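Local coordinates for protein involved in catabolism of external DNA (Legionella pneumophila subsp. pneumophila, PDB 2OO3) that probably methylates N6 of a single adenine in 23S ribosomal RNA, taking the methyl group from S-adenosyl-L-methionine, at residues 19-24 against 81-86; 77-82 against 253-258. One frame throughout, in Å; residues are numbered along the deposited sequence.

Contact 1 (19-24 against 81-86)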
# COMPACT_ATOMS: atom_id res chain seq x y z
N LYS A 19 -1.43 1.84 4.74
CA LYS A 19 -1.09 1.24 3.45
C LYS A 19 0.15 0.32 3.55
O LYS A 19 0.18 -0.80 2.99
CB LYS A 19 -0.96 2.36 2.40
CG LYS A 19 0.18 2.28 1.45
CD LYS A 19 0.29 3.52 0.51
CE LYS A 19 -0.22 4.82 1.12
NZ LYS A 19 0.04 5.98 0.21
N HIS A 20 1.17 0.78 4.26
CA HIS A 20 2.42 0.01 4.32
C HIS A 20 2.33 -1.21 5.25
O HIS A 20 2.91 -2.23 4.95
CB HIS A 20 3.60 0.91 4.68
CG HIS A 20 3.96 1.87 3.58
ND1 HIS A 20 4.53 3.10 3.83
CD2 HIS A 20 3.85 1.77 2.22
CE1 HIS A 20 4.77 3.72 2.68
NE2 HIS A 20 4.36 2.94 1.69
N ILE A 21 1.59 -1.10 6.35
CA ILE A 21 1.39 -2.27 7.19
C ILE A 21 0.61 -3.31 6.39
O ILE A 21 0.95 -4.51 6.44
CB ILE A 21 0.61 -1.94 8.50
CG1 ILE A 21 1.45 -0.95 9.31
CG2 ILE A 21 0.31 -3.23 9.29
CD1 ILE A 21 0.70 -0.35 10.53
N THR A 22 -0.43 -2.84 5.67
CA THR A 22 -1.21 -3.71 4.76
C THR A 22 -0.29 -4.43 3.78
O THR A 22 -0.35 -5.65 3.65
CB THR A 22 -2.29 -2.93 4.02
OG1 THR A 22 -3.23 -2.43 5.00
CG2 THR A 22 -3.05 -3.84 3.05
N LEU A 23 0.56 -3.67 3.09
CA LEU A 23 1.56 -4.27 2.21
C LEU A 23 2.40 -5.34 2.93
O LEU A 23 2.56 -6.44 2.42
CB LEU A 23 2.48 -3.16 1.65
CG LEU A 23 3.65 -3.61 0.76
CD1 LEU A 23 3.20 -4.45 -0.46
CD2 LEU A 23 4.46 -2.37 0.29
N THR A 24 2.92 -5.03 4.12
CA THR A 24 3.76 -6.00 4.83
C THR A 24 3.03 -7.31 5.12
O THR A 24 3.64 -8.39 5.06
CB THR A 24 4.45 -5.45 6.11
OG1 THR A 24 3.50 -5.28 7.17
CG2 THR A 24 5.22 -4.12 5.84
N LEU A 81 5.37 -6.25 13.54
CA LEU A 81 6.81 -6.55 13.54
C LEU A 81 7.50 -6.27 12.23
O LEU A 81 8.55 -5.66 12.24
CB LEU A 81 7.09 -8.01 13.97
CG LEU A 81 6.83 -8.29 15.45
CD1 LEU A 81 6.88 -9.84 15.67
CD2 LEU A 81 7.85 -7.58 16.29
N GLU A 82 6.96 -6.74 11.12
CA GLU A 82 7.70 -6.64 9.83
C GLU A 82 7.80 -5.17 9.44
O GLU A 82 8.85 -4.69 9.01
CB GLU A 82 6.99 -7.43 8.73
CG GLU A 82 7.10 -8.98 8.89
CD GLU A 82 5.94 -9.61 9.74
OE1 GLU A 82 5.28 -8.93 10.57
OE2 GLU A 82 5.70 -10.82 9.57
N TYR A 83 6.71 -4.45 9.66
CA TYR A 83 6.66 -3.01 9.36
C TYR A 83 7.71 -2.25 10.15
O TYR A 83 8.50 -1.50 9.59
CB TYR A 83 5.25 -2.47 9.69
CG TYR A 83 5.04 -0.98 9.45
CD1 TYR A 83 5.11 -0.43 8.15
CD2 TYR A 83 4.73 -0.13 10.50
CE1 TYR A 83 4.90 0.93 7.92
CE2 TYR A 83 4.52 1.24 10.29
CZ TYR A 83 4.58 1.76 9.00
OH TYR A 83 4.36 3.11 8.78
N ILE A 84 7.67 -2.39 11.47
CA ILE A 84 8.65 -1.77 12.34
C ILE A 84 10.09 -2.13 12.00
O ILE A 84 10.97 -1.29 12.07
CB ILE A 84 8.31 -2.04 13.86
CG1 ILE A 84 6.96 -1.38 14.24
CG2 ILE A 84 9.42 -1.52 14.81
CD1 ILE A 84 6.93 0.17 14.11
N SER A 85 10.35 -3.41 11.71
CA SER A 85 11.74 -3.84 11.48
C SER A 85 12.33 -3.10 10.29
O SER A 85 13.50 -2.75 10.31
CB SER A 85 11.87 -5.35 11.27
OG SER A 85 11.37 -5.69 10.01
N VAL A 86 11.52 -2.85 9.25
CA VAL A 86 12.04 -2.11 8.08
C VAL A 86 12.36 -0.64 8.43
O VAL A 86 13.37 -0.07 7.96
CB VAL A 86 11.06 -2.21 6.87
CG1 VAL A 86 11.53 -1.36 5.70
CG2 VAL A 86 10.92 -3.65 6.44
O HOH W 1 4.01 -5.54 9.85

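Contact 2 (77-82 against 253-258). With SO4 (sulfate ion), chain D.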
# COMPACT_ATOMS: atom_id res chain seq x y z
N PRO A 77 1.23 -4.74 18.90
CA PRO A 77 0.97 -6.16 18.64
C PRO A 77 1.94 -6.69 17.61
O PRO A 77 2.45 -5.93 16.76
CB PRO A 77 -0.47 -6.17 18.09
CG PRO A 77 -1.08 -4.83 18.55
CD PRO A 77 0.07 -3.89 18.54
N SER A 78 2.24 -7.99 17.69
CA SER A 78 3.22 -8.64 16.81
C SER A 78 2.92 -8.52 15.33
O SER A 78 3.83 -8.69 14.53
CB SER A 78 3.35 -10.14 17.19
OG SER A 78 2.15 -10.82 16.82
N LEU A 79 1.67 -8.26 14.94
CA LEU A 79 1.34 -7.98 13.52
C LEU A 79 2.11 -6.79 12.90
O LEU A 79 2.19 -6.67 11.67
CB LEU A 79 -0.19 -7.75 13.33
CG LEU A 79 -1.04 -9.02 13.46
CD1 LEU A 79 -2.52 -8.68 13.32
CD2 LEU A 79 -0.66 -10.02 12.41
N PHE A 80 2.65 -5.94 13.76
CA PHE A 80 3.45 -4.77 13.38
C PHE A 80 4.93 -5.03 13.20
O PHE A 80 5.68 -4.15 12.74
CB PHE A 80 3.28 -3.66 14.42
CG PHE A 80 1.92 -2.94 14.36
CD1 PHE A 80 1.82 -1.64 13.82
CD2 PHE A 80 0.76 -3.55 14.86
CE1 PHE A 80 0.59 -0.97 13.81
CE2 PHE A 80 -0.50 -2.89 14.83
CZ PHE A 80 -0.59 -1.60 14.30
N LEU A 81 5.37 -6.25 13.54
CA LEU A 81 6.81 -6.55 13.54
C LEU A 81 7.50 -6.27 12.23
O LEU A 81 8.55 -5.66 12.24
CB LEU A 81 7.09 -8.01 13.97
CG LEU A 81 6.83 -8.29 15.45
CD1 LEU A 81 6.88 -9.84 15.67
CD2 LEU A 81 7.85 -7.58 16.29
N GLU A 82 6.96 -6.74 11.12
CA GLU A 82 7.70 -6.64 9.83
C GLU A 82 7.80 -5.17 9.44
O GLU A 82 8.85 -4.69 9.01
CB GLU A 82 6.99 -7.43 8.73
CG GLU A 82 7.10 -8.98 8.89
CD GLU A 82 5.94 -9.61 9.74
OE1 GLU A 82 5.28 -8.93 10.57
OE2 GLU A 82 5.70 -10.82 9.57
N ILE A 253 -6.12 -7.79 9.77
CA ILE A 253 -6.18 -6.36 9.48
C ILE A 253 -7.12 -5.61 10.45
O ILE A 253 -6.90 -4.44 10.73
CB ILE A 253 -6.55 -6.11 8.02
CG1 ILE A 253 -5.96 -4.78 7.56
CG2 ILE A 253 -8.07 -6.27 7.81
CD1 ILE A 253 -4.41 -4.78 7.57
N LYS A 254 -8.11 -6.31 10.99
CA LYS A 254 -8.97 -5.78 12.05
C LYS A 254 -8.17 -5.43 13.31
O LYS A 254 -8.39 -4.38 13.90
CB LYS A 254 -10.07 -6.80 12.38
CG LYS A 254 -11.18 -6.28 13.34
CD LYS A 254 -12.27 -7.35 13.53
CE LYS A 254 -13.35 -6.96 14.55
NZ LYS A 254 -12.67 -6.74 15.86
N LEU A 255 -7.27 -6.32 13.73
CA LEU A 255 -6.39 -6.04 14.87
C LEU A 255 -5.53 -4.81 14.55
O LEU A 255 -5.36 -3.93 15.40
CB LEU A 255 -5.48 -7.22 15.24
CG LEU A 255 -4.53 -6.96 16.46
CD1 LEU A 255 -5.22 -6.36 17.69
CD2 LEU A 255 -3.72 -8.20 16.89
N VAL A 256 -5.00 -4.75 13.34
CA VAL A 256 -4.14 -3.62 12.99
C VAL A 256 -4.96 -2.31 13.09
O VAL A 256 -4.54 -1.36 13.75
CB VAL A 256 -3.57 -3.77 11.56
CG1 VAL A 256 -2.92 -2.41 11.06
CG2 VAL A 256 -2.53 -4.92 11.50
N LEU A 257 -6.11 -2.28 12.43
CA LEU A 257 -6.95 -1.07 12.39
C LEU A 257 -7.42 -0.66 13.78
O LEU A 257 -7.40 0.53 14.10
CB LEU A 257 -8.16 -1.26 11.47
CG LEU A 257 -7.85 -1.43 9.97
CD1 LEU A 257 -9.07 -1.98 9.20
CD2 LEU A 257 -7.40 -0.08 9.37
N GLU A 258 -7.82 -1.62 14.63
CA GLU A 258 -8.16 -1.29 16.02
C GLU A 258 -7.00 -0.62 16.71
O GLU A 258 -7.19 0.39 17.40
CB GLU A 258 -8.51 -2.52 16.85
CG GLU A 258 -9.70 -3.33 16.42
CD GLU A 258 -9.99 -4.40 17.47
OE1 GLU A 258 -10.77 -5.33 17.19
OE2 GLU A 258 -9.41 -4.27 18.60
S SO4 D . 0.66 -9.96 20.55
O1 SO4 D . 0.69 -9.87 22.01
O2 SO4 D . 1.74 -9.12 20.06
O3 SO4 D . 0.86 -11.35 20.13
O4 SO4 D . -0.63 -9.49 20.04

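Contact 1 (19-24 against 81-86)
Tyr-83 lays one face of its ring over Ile-21, whose CG1 sits 3.6 Å from the ring centroid and only 14° off the ring normal, a CH-pi contact. CD1 of Ile-21 carries on over the CD2-CE2 side, and the two side chains cross at about a right angle. The phenol gets there because CG of Tyr-83 stands anti to the backbone N (chi1 179°), sending the ring from helix 81-90 across to helix 14-30. Farther along the ring, CB of His-20 comes to 3.5 Å from CE1 of Tyr-83, while the imidazole itself turns away. Near the root of the ring, Thr-24 places CG2 close to the ring plane, 4.0 Å from CA of Tyr-83. The hydroxyl of Thr-24 donates to the carbonyl O of Ile-21 (OG1 to O 2.8 Å) and accepts from a water 2.7 Å from OG1. That water in turn accepts from Tyr-83 N at 2.9 Å, an amide in the first turn of its helix. The short helix segments run at 113° to each other, with axes 9.0 Å apart. At the far end Tyr-83 OH and His-20 ND1 both hydrogen-bond to Tyr-99 OH. Tyr-99 would thereby limit rotation of the imidazole, and Tyr-83 probably helps position both that second-shell phenol and His-20, which is predicted to bind S-adenosyl-L-methionine.

Contact 2 (77-82 against 253-258)
This is a partly buried contact, mainly of apolar side chains, between the turn leading into helix 81-90 and one side of helix 249-263. Leu-79 projects from the 3-10 segment 78-80 and bears on two successive residues of the helix: its CD1 lies 3.8 Å from CD2 of Leu-255, and its CB is 4.1 Å from CG2 of Val-256. With CG of Leu-255 anti to its backbone N (chi1 -180°), the isobutyl group extends toward the turn, and its CD2 also meets Pro-77 CB at 4.0 Å. Deeper in, Phe-80 presents the CZ corner of its ring to Val-256, 4.1 Å from CG1, with the carbonyl O of Val-256 at the ring edge. On the outer side a sulfate, probably from the crystallisation liquor, accepts a hydrogen bond from the backbone of Ser-78 (N to O2 2.7 Å, N-H...O angle 148°). Lys-254 and Glu-258, one helical turn apart, form a salt bridge along helix 249-263. Leu-257 of that helix packs on Ile-223 and Tyr-271 of the main sheet. The contact thus joins a helix lying on the antiparallel end of that sheet to the long connection between strands 38-41 and 115-119 of the Rossmann-like methyltransferase fold.

Overall arrangement
Contact 1 is buried and contact 2 lies farther out, partly open to solvent, yet their centres are only 9 Å apart and both draw on the chain around the start of helix 81-90. Ile-21 links them: its CD1 packs closely on the Phe-80 ring, and its CG2 packs on Val-256 CG1, bringing helix 14-30, the turn before helix 81-90, and helix 249-263 together. Their chemistry follows this placement. The inner contact 19-24/81-86 combines a ring face with a water bridge and runs toward the predicted cofactor site, whereas 77-82/253-258 relies on aliphatic and ring-edge packing, leaving its ionic pair and sulfate to the periphery.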